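Local coordinates for magnesium transport protein CorA (Methanocaldococcus jannaschii, PDB 4EGW) that mediates magnesium influx as a homopentamer that switches between open and closed states in response to the cytoplasmic magnesium level, at residues I70-L81 and Y117-S128; K130-H138 and H160-R171. All blocks are in the same frame, centred on the assembly; numbering follows the deposited sequence.

Contact 1. Residues I70-L81 and Y117-S128; sequences IGISVSDLQIGL and YIKNNLLLTIHS. With BU1 (1,4-butanediol), chain K; PGO (S-1,2-propanediol), chain R.
Tyr117 reaches out of its strand to the backbone of helix 74-80, and its phenol oxygen is held there from two directions. The hydroxyl donates to the carbonyl of Asp76 (Tyr117 OH to Asp76 O, 2.3 Å) and accepts from the amide one turn further on (Gly80 N to Tyr117 OH, 2.8 Å), both partners lying at the ring edge. At the far end of the contact, Ser128 OG donates to Leu81 O at 2.5 Å. The Tyr117-Asp76 and Ser128-Leu81 separations are shorter than normal and probably carry coordinate error. Lys119, extended beyond CG, gives a weak bond to Gly71 O and pairs with Asp94, although the position of its ammonium is uncertain.

Apolar contacts fill the space between these bonds. Leu77 CD2 lies over one face of the Tyr117 ring in a CH-pi contact, 4.0 Å from the centroid, and the same methyl touches Leu124 CD2. Ile70 splits its branches: with CG1 placed between the backbone N and carbonyl carbon (chi1 71°), CD1 meets Leu124 CD2 while CG2 meets Leu122 CD2 at 3.5 Å. Gly80 CA is only 3.4 Å from Ile126 CG2, and a CB on this residue would clash with that methyl.

The carboxylate of Asp76 turns to the bound butanediol, Asp76 OD1 approaching its O5 to 2.9 Å, with Glu93 close by. With alanine in place of Asp76, the butanediol is likely to lose one of the two carboxylates lining its pocket.

The contact lays helix 74-80 against one face of the mixed sheet, across strand 122-127 at 68°. Helix 60-70 packs beside it through Leu63 on Leu77, strand 51-56 continues the apolar floor with Ile53 and Cys55, and Leu97 and Ile99 of strand 96-104 meet Ile79.

Contact 2. Residues K130-H138 and H160-R171; sequences KIKAIGRLH and HILNEITRSYSR
Arg136 directs a single terminal nitrogen at three acceptors of the facing helix. Its NH2 bonds to Ser168 OG at 2.8 Å, and more weakly to both the carbonyl oxygen and the carboxylate of Glu164. The carboxylate oxygen is itself shared, because Arg136 NE also donates to Glu164 OE1, at 2.8 Å, as part of a salt bridge. This is not a flat two-oxygen pairing: the guanidinium and carboxylate planes stand 70° apart, and NE comes from above the carboxylate plane. A bend at chi3 (-56°) folds the arginine down as a knob into the hole formed by Glu164, Arg167, Ser168 and Arg171. The second oxygen of Glu164 serves Arg167, with Glu164 OE2 3.4 Å from Arg167 NE.

Beside this polar cluster the helices come close over a small residue. Ala133 CB lies 3.5 Å from Glu164 CB, and a water joins Ser168 OG to Ala133 N, weakly at the latter. On the other flank Leu137 CD1 packs on Ile161 CG1 at 3.9 Å, and Ile134 CG1 meets Ile161 CG2, where Ile134 also packs on Trp52 and Leu114 of the sheet, and Leu137 on Trp52. The helix axes pass 8.5 Å apart at 125°.

Arg136 NH1 also lies 4.3 Å from Arg171 NH2, but Arg171 is paired with Asp178 of the second subunit, and Arg167 bonds to Ser170 of that subunit. The two carboxylates probably offset the gathered positive charge, so the salt-bridge network that joins the helices also borders the interface between the two subunits of this assembly.

Contacts 1 and 2 lie on opposite faces of strand 122-127, their centres about 19 Å apart. Leu122, Leu124 and Ile126 serve contact 1, while the alternating residues turn to contact 2: Leu123 CD1 packs 3.6 Å from Ile161 CD1, Thr125 CG2 meets the same methyl, and His127 CD2 lies 3.8 Å from Ile134 CD1. Contact 1 closes before contact 2 opens, and strand 122-127 is followed, after a short linker, by helix 132-143 in an alpha/beta/alpha layering. Separate butanediol molecules lie by Asp76 in contact 1 and about 4 Å from the His160 side chain in contact 2. Asn276, inferred from relatives to be essential for ion permeation, lies beyond the modelled residues.

Contact 1. Residues I70-L81 and Y117-S128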
loop_
_atom_site.group_PDB
_atom_site.type_symbol
_atom_site.label_atom_id
_atom_site.label_comp_id
_atom_site.label_asym_id
_atom_site.label_seq_id
_atom_site.Cartn_x
_atom_site.Cartn_y
_atom_site.Cartn_z
ATOM N N ILE A 70 3.414 -22.679 25.476
ATOM C CA ILE A 70 3.091 -21.303 25.835
ATOM C C ILE A 70 2.132 -21.195 27.008
ATOM O O ILE A 70 1.886 -20.109 27.514
ATOM C CB ILE A 70 2.508 -20.526 24.646
ATOM C CG1 ILE A 70 1.098 -21.026 24.310
ATOM C CG2 ILE A 70 3.448 -20.618 23.444
ATOM C CD1 ILE A 70 0.445 -20.251 23.167
ATOM N N GLY A 71 1.581 -22.315 27.435
ATOM C CA GLY A 71 0.803 -22.327 28.655
ATOM C C GLY A 71 -0.429 -21.454 28.586
ATOM O O GLY A 71 -0.814 -20.811 29.566
ATOM N N ILE A 72 -1.048 -21.421 27.415
ATOM C CA ILE A 72 -2.370 -20.836 27.289
ATOM C C ILE A 72 -3.366 -21.990 27.171
ATOM O O ILE A 72 -3.086 -22.983 26.497
ATOM C CB ILE A 72 -2.442 -19.880 26.084
ATOM C CG1 ILE A 72 -1.711 -18.578 26.415
ATOM C CG2 ILE A 72 -3.884 -19.583 25.710
ATOM C CD1 ILE A 72 -1.964 -17.463 25.430
ATOM N N SER A 73 -4.509 -21.881 27.846
ATOM C CA SER A 73 -5.487 -22.966 27.838
ATOM C C SER A 73 -5.869 -23.328 26.402
ATOM O O SER A 73 -6.279 -22.465 25.622
ATOM C CB SER A 73 -6.739 -22.594 28.645
ATOM O OG SER A 73 -7.595 -21.726 27.922
ATOM N N VAL A 74 -5.758 -24.613 26.069
ATOM C CA VAL A 74 -5.957 -25.079 24.695
ATOM C C VAL A 74 -7.261 -24.528 24.125
ATOM O O VAL A 74 -7.378 -24.296 22.922
ATOM C CB VAL A 74 -5.938 -26.622 24.606
ATOM C CG1 VAL A 74 -5.976 -27.075 23.156
ATOM C CG2 VAL A 74 -4.706 -27.181 25.311
ATOM N N SER A 75 -8.240 -24.335 25.007
ATOM C CA SER A 75 -9.482 -23.642 24.674
ATOM C C SER A 75 -9.225 -22.196 24.252
ATOM O O SER A 75 -9.687 -21.761 23.194
ATOM C CB SER A 75 -10.440 -23.671 25.869
ATOM O OG SER A 75 -11.632 -22.957 25.598
ATOM N N ASP A 76 -8.485 -21.457 25.079
ATOM C CA ASP A 76 -8.231 -20.036 24.823
ATOM C C ASP A 76 -7.548 -19.779 23.483
ATOM O O ASP A 76 -7.678 -18.700 22.920
ATOM C CB ASP A 76 -7.403 -19.409 25.950
ATOM C CG ASP A 76 -8.217 -19.142 27.203
ATOM O OD1 ASP A 76 -9.460 -19.259 27.153
ATOM O OD2 ASP A 76 -7.609 -18.798 28.238
ATOM N N LEU A 77 -6.797 -20.752 22.986
ATOM C CA LEU A 77 -6.119 -20.582 21.702
ATOM C C LEU A 77 -7.099 -20.807 20.553
ATOM O O LEU A 77 -6.932 -20.283 19.437
ATOM C CB LEU A 77 -4.930 -21.537 21.578
ATOM C CG LEU A 77 -3.762 -21.320 22.534
ATOM C CD1 LEU A 77 -2.645 -22.301 22.215
ATOM C CD2 LEU A 77 -3.259 -19.893 22.461
ATOM N N GLN A 78 -8.130 -21.591 20.845
ATOM C CA GLN A 78 -9.152 -21.906 19.863
ATOM C C GLN A 78 -9.952 -20.660 19.468
ATOM O O GLN A 78 -10.549 -20.605 18.386
ATOM C CB GLN A 78 -10.044 -23.033 20.373
ATOM C CG GLN A 78 -9.422 -24.419 20.178
ATOM C CD GLN A 78 -10.053 -25.489 21.056
ATOM O OE1 GLN A 78 -10.705 -25.181 22.060
ATOM N NE2 GLN A 78 -9.861 -26.761 20.683
ATOM N N ILE A 79 -9.950 -19.655 20.338
ATOM C CA ILE A 79 -10.495 -18.362 19.965
ATOM C C ILE A 79 -9.803 -17.937 18.679
ATOM O O ILE A 79 -10.460 -17.600 17.694
ATOM C CB ILE A 79 -10.233 -17.278 21.036
ATOM C CG1 ILE A 79 -10.484 -17.815 22.444
ATOM C CG2 ILE A 79 -11.108 -16.060 20.780
ATOM C CD1 ILE A 79 -10.085 -16.835 23.538
ATOM N N GLY A 80 -8.472 -17.977 18.696
ATOM C CA GLY A 80 -7.662 -17.507 17.584
ATOM C C GLY A 80 -7.960 -18.148 16.240
ATOM O O GLY A 80 -7.915 -17.491 15.205
ATOM N N LEU A 81 -8.277 -19.435 16.252
ATOM C CA LEU A 81 -8.506 -20.175 15.016
ATOM C C LEU A 81 -9.932 -20.049 14.504
ATOM O O LEU A 81 -10.291 -20.692 13.517
ATOM C CB LEU A 81 -8.163 -21.650 15.196
ATOM C CG LEU A 81 -6.672 -21.945 15.239
ATOM C CD1 LEU A 81 -6.464 -23.411 15.478
ATOM C CD2 LEU A 81 -6.008 -21.511 13.945
ATOM N N TYR A 117 -2.219 -13.325 20.390
ATOM C CA TYR A 117 -2.086 -13.370 21.838
ATOM C C TYR A 117 -0.747 -12.774 22.238
ATOM O O TYR A 117 0.272 -13.023 21.594
ATOM C CB TYR A 117 -2.185 -14.806 22.353
ATOM C CG TYR A 117 -3.464 -15.536 22.000
ATOM C CD1 TYR A 117 -3.827 -15.741 20.679
ATOM C CD2 TYR A 117 -4.289 -16.055 22.989
ATOM C CE1 TYR A 117 -4.979 -16.422 20.347
ATOM C CE2 TYR A 117 -5.448 -16.742 22.670
ATOM C CZ TYR A 117 -5.788 -16.924 21.344
ATOM O OH TYR A 117 -6.945 -17.601 21.003
ATOM N N ILE A 118 -0.735 -11.986 23.299
ATOM C CA ILE A 118 0.528 -11.466 23.795
ATOM C C ILE A 118 0.792 -11.888 25.221
ATOM O O ILE A 118 0.133 -11.425 26.146
ATOM C CB ILE A 118 0.550 -9.950 23.740
ATOM C CG1 ILE A 118 0.424 -9.506 22.287
ATOM C CG2 ILE A 118 1.812 -9.429 24.386
ATOM C CD1 ILE A 118 0.581 -8.037 22.097
ATOM N N LYS A 119 1.787 -12.743 25.397
ATOM C CA LYS A 119 2.132 -13.232 26.722
ATOM C C LYS A 119 3.568 -12.836 27.035
ATOM O O LYS A 119 4.513 -13.329 26.410
ATOM C CB LYS A 119 1.959 -14.750 26.786
ATOM C CG LYS A 119 1.772 -15.282 28.190
ATOM C CD LYS A 119 1.456 -16.766 28.194
ATOM C CE LYS A 119 1.848 -17.371 29.513
ATOM N NZ LYS A 119 1.857 -18.845 29.420
ATOM N N ASN A 120 3.724 -11.935 28.000
ATOM C CA ASN A 120 5.040 -11.413 28.325
ATOM C C ASN A 120 5.692 -10.925 27.055
ATOM O O ASN A 120 5.201 -10.001 26.404
ATOM C CB ASN A 120 5.895 -12.488 28.966
ATOM C CG ASN A 120 5.104 -13.353 29.905
ATOM O OD1 ASN A 120 4.952 -14.554 29.676
ATOM N ND2 ASN A 120 4.569 -12.747 30.965
ATOM N N ASN A 121 6.803 -11.554 26.702
ATOM C CA ASN A 121 7.525 -11.170 25.502
ATOM C C ASN A 121 7.094 -11.939 24.249
ATOM O O ASN A 121 7.677 -11.742 23.177
ATOM C CB ASN A 121 9.039 -11.271 25.721
ATOM C CG ASN A 121 9.505 -12.697 25.985
ATOM O OD1 ASN A 121 8.712 -13.562 26.371
ATOM N ND2 ASN A 121 10.799 -12.947 25.779
ATOM N N LEU A 122 6.080 -12.801 24.374
ATOM C CA LEU A 122 5.629 -13.594 23.232
ATOM C C LEU A 122 4.409 -13.056 22.487
ATOM O O LEU A 122 3.299 -13.052 23.020
ATOM C CB LEU A 122 5.337 -15.027 23.657
ATOM C CG LEU A 122 4.477 -15.783 22.637
ATOM C CD1 LEU A 122 5.168 -15.856 21.287
ATOM C CD2 LEU A 122 4.154 -17.180 23.141
ATOM N N LEU A 123 4.617 -12.637 21.241
ATOM C CA LEU A 123 3.520 -12.284 20.344
ATOM C C LEU A 123 3.212 -13.512 19.496
ATOM O O LEU A 123 4.005 -13.890 18.633
ATOM C CB LEU A 123 3.946 -11.127 19.435
ATOM C CG LEU A 123 2.970 -10.365 18.524
ATOM C CD1 LEU A 123 2.239 -11.263 17.528
ATOM C CD2 LEU A 123 1.979 -9.548 19.319
ATOM N N LEU A 124 2.056 -14.125 19.731
ATOM C CA LEU A 124 1.607 -15.246 18.929
ATOM C C LEU A 124 0.483 -14.786 18.018
ATOM O O LEU A 124 -0.504 -14.222 18.485
ATOM C CB LEU A 124 1.114 -16.393 19.818
ATOM C CG LEU A 124 0.254 -17.471 19.127
ATOM C CD1 LEU A 124 1.012 -18.204 18.041
ATOM C CD2 LEU A 124 -0.345 -18.489 20.113
ATOM N N THR A 125 0.654 -15.015 16.720
ATOM C CA THR A 125 -0.388 -14.751 15.736
ATOM C C THR A 125 -0.945 -16.073 15.293
ATOM O O THR A 125 -0.236 -16.887 14.711
ATOM C CB THR A 125 0.159 -14.097 14.470
ATOM O OG1 THR A 125 1.183 -14.933 13.910
ATOM C CG2 THR A 125 0.731 -12.724 14.774
ATOM N N ILE A 126 -2.222 -16.288 15.557
ATOM C CA ILE A 126 -2.832 -17.557 15.224
ATOM C C ILE A 126 -3.987 -17.376 14.233
ATOM O O ILE A 126 -4.907 -16.573 14.454
ATOM C CB ILE A 126 -3.283 -18.294 16.498
ATOM C CG1 ILE A 126 -3.798 -19.688 16.153
ATOM C CG2 ILE A 126 -4.316 -17.478 17.266
ATOM C CD1 ILE A 126 -3.045 -20.782 16.872
ATOM N N HIS A 127 -3.916 -18.108 13.125
ATOM C CA HIS A 127 -4.936 -18.009 12.100
ATOM C C HIS A 127 -5.229 -19.340 11.437
ATOM O O HIS A 127 -4.319 -20.121 11.172
ATOM C CB HIS A 127 -4.554 -16.959 11.052
ATOM C CG HIS A 127 -3.182 -17.129 10.477
ATOM N ND1 HIS A 127 -2.965 -17.572 9.188
ATOM C CD2 HIS A 127 -1.957 -16.886 11.000
ATOM C CE1 HIS A 127 -1.666 -17.608 8.947
ATOM N NE2 HIS A 127 -1.031 -17.195 10.029
ATOM N N SER A 128 -6.510 -19.600 11.198
ATOM C CA SER A 128 -6.941 -20.766 10.441
ATOM C C SER A 128 -6.843 -20.578 8.927
ATOM O O SER A 128 -6.705 -21.548 8.180
ATOM C CB SER A 128 -8.360 -21.163 10.835
ATOM O OG SER A 128 -8.402 -21.558 12.196
HETATM C C1 BU1 K . -9.510 -19.728 30.312
HETATM C C2 BU1 K . -8.234 -19.398 31.013
HETATM C C3 BU1 K . -8.331 -18.401 32.112
HETATM C C4 BU1 K . -7.313 -18.459 33.192
HETATM O O5 BU1 K . -10.263 -18.666 29.852
HETATM O O6 BU1 K . -7.793 -18.703 34.463
HETATM C C1 PGO R . -1.661 -24.425 30.461
HETATM C C2 PGO R . -3.026 -23.979 30.870
HETATM C C3 PGO R . -4.045 -25.014 30.520
HETATM O O1 PGO R . -1.544 -25.117 29.272
HETATM O O2 PGO R . -3.335 -22.789 30.249
#

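Contact 2. Residues K130-H138 and H160-R171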
loop_
_atom_site.group_PDB
_atom_site.type_symbol
_atom_site.label_atom_id
_atom_site.label_comp_id
_atom_site.label_asym_id
_atom_site.label_seq_id
_atom_site.Cartn_x
_atom_site.Cartn_y
_atom_site.Cartn_z
ATOM N N LYS A 130 -4.867 -18.544 5.660
ATOM C CA LYS A 130 -3.646 -17.825 5.367
ATOM C C LYS A 130 -3.956 -16.352 5.533
ATOM O O LYS A 130 -5.075 -15.903 5.277
ATOM C CB LYS A 130 -3.185 -18.091 3.942
ATOM C CG LYS A 130 -1.672 -18.110 3.771
ATOM C CD LYS A 130 -0.962 -16.900 4.404
ATOM C CE LYS A 130 -0.218 -17.273 5.695
ATOM N NZ LYS A 130 1.092 -16.565 5.851
ATOM N N ILE A 131 -2.968 -15.603 5.996
ATOM C CA ILE A 131 -3.091 -14.163 6.085
ATOM C C ILE A 131 -1.917 -13.515 5.362
ATOM O O ILE A 131 -0.757 -13.647 5.758
ATOM C CB ILE A 131 -3.185 -13.702 7.536
ATOM C CG1 ILE A 131 -4.284 -14.498 8.235
ATOM C CG2 ILE A 131 -3.457 -12.201 7.603
ATOM C CD1 ILE A 131 -4.728 -13.899 9.526
ATOM N N LYS A 132 -2.239 -12.820 4.286
ATOM C CA LYS A 132 -1.234 -12.348 3.362
ATOM C C LYS A 132 -0.147 -11.588 4.097
ATOM O O LYS A 132 1.021 -11.633 3.722
ATOM C CB LYS A 132 -1.886 -11.440 2.329
ATOM C CG LYS A 132 -1.103 -11.312 1.053
ATOM C CD LYS A 132 -1.164 -12.592 0.242
ATOM C CE LYS A 132 0.199 -12.888 -0.371
ATOM N NZ LYS A 132 0.964 -11.638 -0.673
ATOM N N ALA A 133 -0.541 -10.889 5.152
ATOM C CA ALA A 133 0.356 -9.948 5.797
ATOM C C ALA A 133 1.465 -10.645 6.559
ATOM O O ALA A 133 2.581 -10.133 6.642
ATOM C CB ALA A 133 -0.422 -9.025 6.713
ATOM N N ILE A 134 1.159 -11.816 7.111
ATOM C CA ILE A 134 2.079 -12.507 8.007
ATOM C C ILE A 134 3.164 -13.208 7.222
ATOM O O ILE A 134 4.307 -13.325 7.674
ATOM C CB ILE A 134 1.335 -13.498 8.910
ATOM C CG1 ILE A 134 0.244 -12.756 9.670
ATOM C CG2 ILE A 134 2.291 -14.186 9.867
ATOM C CD1 ILE A 134 -0.291 -13.520 10.815
ATOM N N GLY A 135 2.803 -13.677 6.037
ATOM C CA GLY A 135 3.806 -14.123 5.100
ATOM C C GLY A 135 4.783 -12.983 4.895
ATOM O O GLY A 135 5.987 -13.157 5.062
ATOM N N ARG A 136 4.248 -11.804 4.570
ATOM C CA ARG A 136 5.057 -10.633 4.220
ATOM C C ARG A 136 6.026 -10.184 5.308
ATOM O O ARG A 136 7.016 -9.522 5.011
ATOM C CB ARG A 136 4.180 -9.455 3.782
ATOM C CG ARG A 136 3.568 -9.606 2.384
ATOM C CD ARG A 136 3.003 -8.280 1.853
ATOM N NE ARG A 136 2.011 -7.692 2.755
ATOM C CZ ARG A 136 0.701 -7.641 2.516
ATOM N NH1 ARG A 136 0.201 -8.132 1.387
ATOM N NH2 ARG A 136 -0.111 -7.088 3.408
ATOM N N LEU A 137 5.723 -10.486 6.566
ATOM C CA LEU A 137 6.720 -10.340 7.627
ATOM C C LEU A 137 7.668 -11.526 7.716
ATOM O O LEU A 137 8.866 -11.347 7.890
ATOM C CB LEU A 137 6.074 -10.060 8.980
ATOM C CG LEU A 137 5.317 -8.735 9.029
ATOM C CD1 LEU A 137 4.940 -8.373 10.458
ATOM C CD2 LEU A 137 6.165 -7.643 8.401
ATOM N N HIS A 138 7.136 -12.736 7.596
ATOM C CA HIS A 138 7.979 -13.931 7.633
ATOM C C HIS A 138 8.986 -13.902 6.492
ATOM O O HIS A 138 10.125 -14.353 6.630
ATOM C CB HIS A 138 7.131 -15.202 7.558
ATOM C CG HIS A 138 6.346 -15.482 8.803
ATOM N ND1 HIS A 138 6.422 -14.690 9.931
ATOM C CD2 HIS A 138 5.472 -16.471 9.101
ATOM C CE1 HIS A 138 5.626 -15.177 10.865
ATOM N NE2 HIS A 138 5.039 -16.261 10.389
ATOM N N HIS A 160 2.830 -3.579 13.455
ATOM C CA HIS A 160 3.284 -3.900 12.110
ATOM C C HIS A 160 2.407 -4.919 11.430
ATOM O O HIS A 160 1.961 -4.721 10.303
ATOM C CB HIS A 160 4.732 -4.355 12.117
ATOM C CG HIS A 160 5.691 -3.219 12.002
ATOM N ND1 HIS A 160 5.331 -2.011 11.445
ATOM C CD2 HIS A 160 6.980 -3.087 12.388
ATOM C CE1 HIS A 160 6.362 -1.187 11.481
ATOM N NE2 HIS A 160 7.376 -1.814 12.050
ATOM N N ILE A 161 2.164 -6.018 12.121
ATOM C CA ILE A 161 1.232 -6.986 11.610
ATOM C C ILE A 161 -0.057 -6.234 11.301
ATOM O O ILE A 161 -0.559 -6.279 10.178
ATOM C CB ILE A 161 0.985 -8.080 12.637
ATOM C CG1 ILE A 161 2.298 -8.411 13.355
ATOM C CG2 ILE A 161 0.410 -9.299 11.958
ATOM C CD1 ILE A 161 2.149 -9.367 14.522
ATOM N N LEU A 162 -0.575 -5.517 12.290
ATOM C CA LEU A 162 -1.817 -4.774 12.093
ATOM C C LEU A 162 -1.679 -3.876 10.875
ATOM O O LEU A 162 -2.587 -3.769 10.041
ATOM C CB LEU A 162 -2.149 -3.942 13.328
ATOM C CG LEU A 162 -3.015 -4.651 14.379
ATOM C CD1 LEU A 162 -2.630 -6.112 14.548
ATOM C CD2 LEU A 162 -3.000 -3.922 15.716
ATOM N N ASN A 163 -0.521 -3.242 10.767
ATOM C CA ASN A 163 -0.252 -2.394 9.632
ATOM C C ASN A 163 -0.263 -3.180 8.336
ATOM O O ASN A 163 -0.986 -2.834 7.403
ATOM C CB ASN A 163 1.090 -1.704 9.772
ATOM C CG ASN A 163 1.153 -0.432 8.976
ATOM O OD1 ASN A 163 0.149 0.281 8.844
ATOM N ND2 ASN A 163 2.323 -0.131 8.434
ATOM N N GLU A 164 0.551 -4.228 8.265
ATOM C CA GLU A 164 0.596 -5.030 7.056
ATOM C C GLU A 164 -0.788 -5.496 6.692
ATOM O O GLU A 164 -1.153 -5.492 5.520
ATOM C CB GLU A 164 1.534 -6.222 7.188
ATOM C CG GLU A 164 2.958 -5.925 6.755
ATOM C CD GLU A 164 3.023 -5.186 5.428
ATOM O OE1 GLU A 164 2.264 -5.554 4.497
ATOM O OE2 GLU A 164 3.829 -4.230 5.326
ATOM N N ILE A 165 -1.576 -5.883 7.684
ATOM C CA ILE A 165 -2.936 -6.285 7.385
ATOM C C ILE A 165 -3.601 -5.101 6.731
ATOM O O ILE A 165 -4.020 -5.169 5.576
ATOM C CB ILE A 165 -3.712 -6.643 8.645
ATOM C CG1 ILE A 165 -3.100 -7.873 9.310
ATOM C CG2 ILE A 165 -5.174 -6.884 8.318
ATOM C CD1 ILE A 165 -3.838 -8.295 10.556
ATOM N N THR A 166 -3.633 -3.985 7.453
ATOM C CA THR A 166 -4.318 -2.796 6.960
ATOM C C THR A 166 -3.889 -2.482 5.528
ATOM O O THR A 166 -4.707 -2.087 4.687
ATOM C CB THR A 166 -4.091 -1.592 7.880
ATOM O OG1 THR A 166 -4.481 -1.935 9.220
ATOM C CG2 THR A 166 -4.914 -0.403 7.408
ATOM N N ARG A 167 -2.605 -2.684 5.258
ATOM C CA ARG A 167 -2.048 -2.504 3.925
ATOM C C ARG A 167 -2.573 -3.528 2.928
ATOM O O ARG A 167 -2.670 -3.244 1.730
ATOM C CB ARG A 167 -0.533 -2.562 3.985
ATOM C CG ARG A 167 0.101 -1.193 3.985
ATOM C CD ARG A 167 1.622 -1.293 4.057
ATOM N NE ARG A 167 2.172 -2.221 3.074
ATOM C CZ ARG A 167 2.784 -1.847 1.957
ATOM N NH1 ARG A 167 2.928 -0.558 1.677
ATOM N NH2 ARG A 167 3.263 -2.761 1.124
ATOM N N SER A 168 -2.904 -4.722 3.420
ATOM C CA SER A 168 -3.594 -5.709 2.592
ATOM C C SER A 168 -4.868 -5.054 2.085
ATOM O O SER A 168 -5.117 -4.986 0.889
ATOM C CB SER A 168 -3.961 -6.966 3.396
ATOM O OG SER A 168 -2.833 -7.589 3.984
ATOM N N TYR A 169 -5.669 -4.553 3.013
ATOM C CA TYR A 169 -6.932 -3.935 2.660
ATOM C C TYR A 169 -6.734 -2.810 1.660
ATOM O O TYR A 169 -7.437 -2.736 0.638
ATOM C CB TYR A 169 -7.577 -3.352 3.897
ATOM C CG TYR A 169 -8.297 -4.335 4.788
ATOM C CD1 TYR A 169 -9.530 -4.843 4.424
ATOM C CD2 TYR A 169 -7.774 -4.707 6.022
ATOM C CE1 TYR A 169 -10.224 -5.713 5.255
ATOM C CE2 TYR A 169 -8.462 -5.580 6.856
ATOM C CZ TYR A 169 -9.687 -6.072 6.464
ATOM O OH TYR A 169 -10.386 -6.931 7.271
ATOM N N SER A 170 -5.786 -1.930 1.971
ATOM C CA SER A 170 -5.570 -0.719 1.184
ATOM C C SER A 170 -5.120 -1.065 -0.219
ATOM O O SER A 170 -5.428 -0.363 -1.182
ATOM C CB SER A 170 -4.534 0.191 1.837
ATOM O OG SER A 170 -4.402 1.380 1.079
ATOM N N ARG A 171 -4.387 -2.159 -0.332
ATOM C CA ARG A 171 -3.929 -2.604 -1.630
ATOM C C ARG A 171 -5.119 -2.991 -2.497
ATOM O O ARG A 171 -5.195 -2.647 -3.672
ATOM C CB ARG A 171 -2.999 -3.798 -1.461
ATOM C CG ARG A 171 -2.307 -4.209 -2.741
ATOM C CD ARG A 171 -2.911 -5.473 -3.336
ATOM N NE ARG A 171 -2.654 -6.646 -2.507
ATOM C CZ ARG A 171 -2.301 -7.839 -2.985
ATOM N NH1 ARG A 171 -2.152 -8.021 -4.292
ATOM N NH2 ARG A 171 -2.091 -8.851 -2.151
HETATM O O HOH W 1 -3.422 -10.104 4.664
#